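Local coordinates for protein tRNA (guanine(6)-N2)-methyltransferase (Thermus thermophilus, PDB 3TMA) that catalyses the S-adenosyl-L-methionine-dependent methylation of guanosine at position 6 of tRNA(Phe), giving N2-methylguanosine, at residues 203-208 against 272-277; 220-225 against 253-258. All coordinates share one frame; numbering follows the deposited sequence.

Contact 1 (203-208 against 272-277); sequences PGMRVL and EVDRIL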
loop_
_atom_site.group_PDB
_atom_site.type_symbol
_atom_site.label_atom_id
_atom_site.label_comp_id
_atom_site.label_asym_id
_atom_site.label_seq_id
_atom_site.Cartn_x
_atom_site.Cartn_y
_atom_site.Cartn_z
ATOM N N PRO A 203 -16.202 9.956 -6.755
ATOM C CA PRO A 203 -16.460 11.360 -6.411
ATOM C C PRO A 203 -17.955 11.700 -6.379
ATOM O O PRO A 203 -18.688 11.365 -7.318
ATOM C CB PRO A 203 -15.760 12.127 -7.554
ATOM C CG PRO A 203 -14.591 11.225 -7.888
ATOM C CD PRO A 203 -15.184 9.834 -7.824
ATOM N N GLY A 204 -18.399 12.368 -5.317
ATOM C CA GLY A 204 -19.816 12.697 -5.177
ATOM C C GLY A 204 -20.511 11.798 -4.137
ATOM O O GLY A 204 -21.550 12.164 -3.644
ATOM N N MET A 205 -19.962 10.603 -3.856
ATOM C CA MET A 205 -20.530 9.695 -2.857
ATOM C C MET A 205 -20.196 10.118 -1.438
ATOM O O MET A 205 -19.165 10.758 -1.180
ATOM C CB MET A 205 -20.066 8.250 -3.069
ATOM C CG MET A 205 -20.635 7.612 -4.320
ATOM S SD MET A 205 -19.981 5.926 -4.393
ATOM C CE MET A 205 -20.562 5.429 -6.018
ATOM N N ARG A 206 -21.140 9.854 -0.536
ATOM C CA ARG A 206 -20.971 10.105 0.905
ATOM C C ARG A 206 -20.196 8.954 1.512
ATOM O O ARG A 206 -20.541 7.776 1.291
ATOM C CB ARG A 206 -22.359 10.192 1.585
ATOM C CG ARG A 206 -23.232 11.401 1.100
ATOM C CD ARG A 206 -24.739 11.140 1.400
ATOM N NE ARG A 206 -25.217 9.942 0.712
ATOM C CZ ARG A 206 -26.415 9.395 0.879
ATOM N NH1 ARG A 206 -26.762 8.305 0.187
ATOM N NH2 ARG A 206 -27.295 9.977 1.681
ATOM N N VAL A 207 -19.191 9.248 2.331
ATOM C CA VAL A 207 -18.313 8.158 2.806
ATOM C C VAL A 207 -18.192 8.291 4.311
ATOM O O VAL A 207 -18.063 9.439 4.804
ATOM C CB VAL A 207 -16.886 8.308 2.212
ATOM C CG1 VAL A 207 -15.897 7.285 2.878
ATOM C CG2 VAL A 207 -16.934 8.097 0.714
ATOM N N LEU A 208 -18.262 7.167 5.043
ATOM C CA LEU A 208 -18.056 7.208 6.502
ATOM C C LEU A 208 -16.847 6.351 6.889
ATOM O O LEU A 208 -16.732 5.199 6.451
ATOM C CB LEU A 208 -19.294 6.711 7.263
ATOM C CG LEU A 208 -19.125 6.339 8.756
ATOM C CD1 LEU A 208 -18.871 7.619 9.617
ATOM C CD2 LEU A 208 -20.395 5.559 9.237
ATOM N N GLU A 272 -27.332 8.904 6.710
ATOM C CA GLU A 272 -27.119 7.879 5.677
ATOM C C GLU A 272 -25.869 8.243 4.831
ATOM O O GLU A 272 -25.612 9.433 4.584
ATOM C CB GLU A 272 -28.318 7.819 4.750
ATOM C CG GLU A 272 -28.128 6.839 3.577
ATOM C CD GLU A 272 -29.354 6.793 2.675
ATOM O OE1 GLU A 272 -29.479 7.660 1.760
ATOM O OE2 GLU A 272 -30.201 5.906 2.910
ATOM N N VAL A 273 -25.142 7.229 4.370
ATOM C CA VAL A 273 -23.996 7.423 3.485
ATOM C C VAL A 273 -24.029 6.359 2.370
ATOM O O VAL A 273 -24.908 5.484 2.377
ATOM C CB VAL A 273 -22.616 7.316 4.258
ATOM C CG1 VAL A 273 -22.464 8.411 5.296
ATOM C CG2 VAL A 273 -22.436 5.936 4.859
ATOM N N ASP A 274 -23.090 6.423 1.418
ATOM C CA ASP A 274 -23.091 5.447 0.315
ATOM C C ASP A 274 -22.087 4.328 0.572
ATOM O O ASP A 274 -22.243 3.245 0.028
ATOM C CB ASP A 274 -22.740 6.126 -1.006
ATOM C CG ASP A 274 -23.798 7.139 -1.432
ATOM O OD1 ASP A 274 -24.921 6.690 -1.732
ATOM O OD2 ASP A 274 -23.521 8.364 -1.429
ATOM N N ARG A 275 -20.988 4.668 1.259
ATOM C CA ARG A 275 -19.849 3.769 1.421
ATOM C C ARG A 275 -19.324 3.899 2.836
ATOM O O ARG A 275 -19.224 5.014 3.374
ATOM C CB ARG A 275 -18.701 4.145 0.434
ATOM C CG ARG A 275 -19.040 4.021 -1.094
ATOM C CD ARG A 275 -19.462 2.556 -1.409
ATOM N NE ARG A 275 -19.661 2.354 -2.855
ATOM C CZ ARG A 275 -20.839 2.427 -3.461
ATOM N NH1 ARG A 275 -21.948 2.707 -2.768
ATOM N NH2 ARG A 275 -20.912 2.206 -4.760
ATOM N N ILE A 276 -19.002 2.768 3.458
ATOM C CA ILE A 276 -18.435 2.771 4.818
ATOM C C ILE A 276 -17.127 1.979 4.752
ATOM O O ILE A 276 -17.087 0.871 4.202
ATOM C CB ILE A 276 -19.413 2.094 5.829
ATOM C CG1 ILE A 276 -20.724 2.894 5.857
ATOM C CG2 ILE A 276 -18.791 1.991 7.241
ATOM C CD1 ILE A 276 -21.805 2.273 6.819
ATOM N N LEU A 277 -16.034 2.599 5.191
ATOM C CA LEU A 277 -14.715 1.968 5.088
ATOM C C LEU A 277 -14.219 1.753 6.509
ATOM O O LEU A 277 -13.982 2.723 7.221
ATOM C CB LEU A 277 -13.733 2.915 4.348
ATOM C CG LEU A 277 -14.295 3.544 3.058
ATOM C CD1 LEU A 277 -13.287 4.562 2.447
ATOM C CD2 LEU A 277 -14.656 2.463 2.025
HETATM O O HOH W 1 -27.117 11.457 4.157
#
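The guanidinium of Arg206 has the backbone of Glu272 and Val273 over one face and acids at its edge. A bend at chi3 (-60°) turns it along the backbone of 272-274. Side-on, Arg206 NE reaches Asp274 OD2 at 3.2 Å and Arg206 NH1 reaches Asp274 OD1 at 3.1 Å. The guanidinium meets both oxygens from above the carboxylate plane, which is turned 55° from its own. End-on, NH1 and NH2 share OE1 of Glu272, and a water joins NH2 to Glu272 O. This long, five-donor side chain can thus serve two acids. Asp274 OD2 keeps its anti lone pair for the backbone N of Arg206 at 2.9 Å. Met205 SD sits 3.7 Å above the centre of the Arg275 guanidinium; an unbranched, polarisable thioether suits a flat cation.

Arg206 O accepts from Asp274 N and from Arg275 N, the second bond opening the parallel ladder. It continues with Leu208 N to Arg275 O (2.9 Å) and Leu277 N to Leu208 O (3.0 Å), while Val207 CG1 packs on Leu277 CD1. These are central strands of the Rossmann-fold sheet: 207-209 also pairs with 231-235, 275-278 with 312-317, and helix 216-225 covers Val207 and Leu277.

Contact 2 (220-225 against 253-258); sequences EAASTL and LSWIRF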
loop_
_atom_site.group_PDB
_atom_site.type_symbol
_atom_site.label_atom_id
_atom_site.label_comp_id
_atom_site.label_asym_id
_atom_site.label_seq_id
_atom_site.Cartn_x
_atom_site.Cartn_y
_atom_site.Cartn_z
ATOM N N GLU A 220 -7.291 9.780 3.303
ATOM C CA GLU A 220 -7.133 9.122 1.997
ATOM C C GLU A 220 -8.372 9.291 1.103
ATOM O O GLU A 220 -8.270 9.626 -0.122
ATOM C CB GLU A 220 -6.753 7.647 2.147
ATOM C CG GLU A 220 -6.418 6.953 0.791
ATOM C CD GLU A 220 -5.071 7.429 0.137
ATOM O OE1 GLU A 220 -4.266 8.139 0.777
ATOM O OE2 GLU A 220 -4.836 7.097 -1.036
ATOM N N ALA A 221 -9.541 9.082 1.703
ATOM C CA ALA A 221 -10.799 9.251 0.993
ATOM C C ALA A 221 -10.973 10.716 0.494
ATOM O O ALA A 221 -11.342 10.958 -0.663
ATOM C CB ALA A 221 -11.969 8.879 1.929
ATOM N N ALA A 222 -10.790 11.685 1.394
ATOM C CA ALA A 222 -10.974 13.117 1.028
ATOM C C ALA A 222 -10.000 13.530 -0.060
ATOM O O ALA A 222 -10.395 14.156 -1.052
ATOM C CB ALA A 222 -10.821 14.036 2.248
ATOM N N SER A 223 -8.749 13.090 0.072
ATOM C CA SER A 223 -7.701 13.461 -0.870
ATOM C C SER A 223 -7.994 12.862 -2.250
ATOM O O SER A 223 -7.725 13.482 -3.266
ATOM C CB SER A 223 -6.342 12.987 -0.341
ATOM O OG SER A 223 -5.348 12.994 -1.355
ATOM N N THR A 224 -8.571 11.660 -2.276
ATOM C CA THR A 224 -8.871 10.960 -3.539
ATOM C C THR A 224 -10.175 11.430 -4.205
ATOM O O THR A 224 -10.231 11.585 -5.421
ATOM C CB THR A 224 -9.023 9.434 -3.289
ATOM O OG1 THR A 224 -7.805 8.942 -2.712
ATOM C CG2 THR A 224 -9.314 8.700 -4.630
ATOM N N LEU A 225 -11.230 11.596 -3.419
ATOM C CA LEU A 225 -12.573 11.876 -3.962
ATOM C C LEU A 225 -12.825 13.381 -4.191
ATOM O O LEU A 225 -13.687 13.772 -5.021
ATOM C CB LEU A 225 -13.640 11.323 -2.997
ATOM C CG LEU A 225 -13.582 9.810 -2.783
ATOM C CD1 LEU A 225 -14.603 9.356 -1.685
ATOM C CD2 LEU A 225 -13.884 9.133 -4.147
ATOM N N LEU A 253 -7.558 19.491 3.579
ATOM C CA LEU A 253 -8.686 18.553 3.508
ATOM C C LEU A 253 -9.671 18.846 4.635
ATOM O O LEU A 253 -10.182 17.935 5.266
ATOM C CB LEU A 253 -8.178 17.086 3.595
ATOM C CG LEU A 253 -7.159 16.683 2.522
ATOM C CD1 LEU A 253 -6.452 15.323 2.778
ATOM C CD2 LEU A 253 -7.788 16.698 1.123
ATOM N N SER A 254 -9.956 20.103 4.862
ATOM C CA SER A 254 -10.723 20.492 6.002
ATOM C C SER A 254 -12.212 20.292 5.955
ATOM O O SER A 254 -12.820 20.575 6.928
ATOM C CB SER A 254 -10.466 21.942 6.344
ATOM O OG SER A 254 -9.125 22.200 6.606
ATOM N N TRP A 255 -12.790 19.831 4.847
ATOM C CA TRP A 255 -14.200 19.582 4.853
ATOM C C TRP A 255 -14.576 18.272 5.565
ATOM O O TRP A 255 -15.700 18.014 5.692
ATOM C CB TRP A 255 -14.727 19.579 3.444
ATOM C CG TRP A 255 -14.159 18.538 2.572
ATOM C CD1 TRP A 255 -14.613 17.291 2.379
ATOM C CD2 TRP A 255 -13.012 18.671 1.761
ATOM N NE1 TRP A 255 -13.849 16.639 1.486
ATOM C CE2 TRP A 255 -12.836 17.461 1.100
ATOM C CE3 TRP A 255 -12.115 19.701 1.522
ATOM C CZ2 TRP A 255 -11.822 17.253 0.218
ATOM C CZ3 TRP A 255 -11.103 19.489 0.648
ATOM C CH2 TRP A 255 -10.961 18.281 0.010
ATOM N N ILE A 256 -13.629 17.461 5.994
ATOM C CA ILE A 256 -13.987 16.199 6.689
ATOM C C ILE A 256 -14.692 16.545 8.017
ATOM O O ILE A 256 -14.206 17.399 8.763
ATOM C CB ILE A 256 -12.747 15.379 7.017
ATOM C CG1 ILE A 256 -12.068 14.912 5.708
ATOM C CG2 ILE A 256 -13.132 14.164 7.888
ATOM C CD1 ILE A 256 -10.566 14.522 5.933
ATOM N N ARG A 257 -15.806 15.864 8.319
ATOM C CA ARG A 257 -16.516 16.090 9.572
ATOM C C ARG A 257 -16.045 15.038 10.532
ATOM O O ARG A 257 -16.498 13.871 10.445
ATOM C CB ARG A 257 -18.024 15.960 9.349
ATOM C CG ARG A 257 -18.904 16.087 10.642
ATOM C CD ARG A 257 -20.419 16.296 10.288
ATOM N NE ARG A 257 -21.317 16.123 11.439
ATOM C CZ ARG A 257 -21.568 17.098 12.319
ATOM N NH1 ARG A 257 -20.968 18.281 12.197
ATOM N NH2 ARG A 257 -22.384 16.885 13.342
ATOM N N PHE A 258 -15.120 15.413 11.421
ATOM C CA PHE A 258 -14.650 14.498 12.479
ATOM C C PHE A 258 -15.526 14.678 13.726
ATOM O O PHE A 258 -15.688 15.787 14.225
ATOM C CB PHE A 258 -13.196 14.769 12.897
ATOM C CG PHE A 258 -12.162 14.424 11.828
ATOM C CD1 PHE A 258 -11.733 13.120 11.658
ATOM C CD2 PHE A 258 -11.618 15.421 11.032
ATOM C CE1 PHE A 258 -10.767 12.783 10.689
ATOM C CE2 PHE A 258 -10.666 15.112 10.038
ATOM C CZ PHE A 258 -10.249 13.799 9.857
#
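Trp255 and Ala222 meet because CG of Trp255 lies between its backbone N and carbonyl carbon (chi1 62°), which carries the indole back toward the helix; in Ile256, CG1 stands anti to the carbonyl carbon (chi1 -65°) and CD1 extends from it to the same alanine. The setting is the Rossmann-fold methyltransferase domain, where helix 216-225 packs against the chain leading into edge strand 257-260. That chain reverses in a type I beta turn from Leu253 to Ile256, and the side chains of Leu253, Trp255 and Ile256 all reach the helix.

Ala222 is the helix residue most covered by the turn. Its single methyl is small enough to let the backbone come close: Ala222 CB touches Ile256 CD1 at 3.7 Å and Trp255 CZ2 at 3.9 Å. Leu253 closes over the next residue of the helix, its CD2 resting 3.8 Å from Ser223 CA and its CD1 3.9 Å from Ser223 CB. A branched leucine suits this place, since its two methyls spread over the helix surface. In the conformer described, the hydroxyl of Ser223 bonds to Arg71, while its CB takes part in the apolar contact.

No hydrogen bond crosses between the segments, and the packing is largely apolar. Within the helix, Thr224 doubles the usual backbone bond: its N and OG1 approach Glu220 O from opposite faces of the carbonyl plane, and OG1 also meets Gln193. The six-membered side of the indole presents its edge to the helix, with Ala222 O near the ring plane, 3.6 Å from Trp255 CZ2.

How the contacts relate
Contacts 1 and 2 lie in the same methyltransferase domain, their centres about 11 Å apart, and involve the same sheet: contact 1 joins two of its inner strands, whereas contact 2 sets a helix against the approach to its edge strand. Strand 207-209 is followed directly by helix 216-225, and the two contacts touch where Leu225 CD1 meets Val207 CG2 at 3.6 Å. Between strand and helix lie Ser214, Gly215 and Thr216, which by similarity bind S-adenosyl-L-methionine. The side chains of Ile256 and Leu277 are each about 7 Å from those of residues assigned to the cofactor site by similarity, Gly215 and Asn279 respectively, so both contacts lie near the presumed cofactor site.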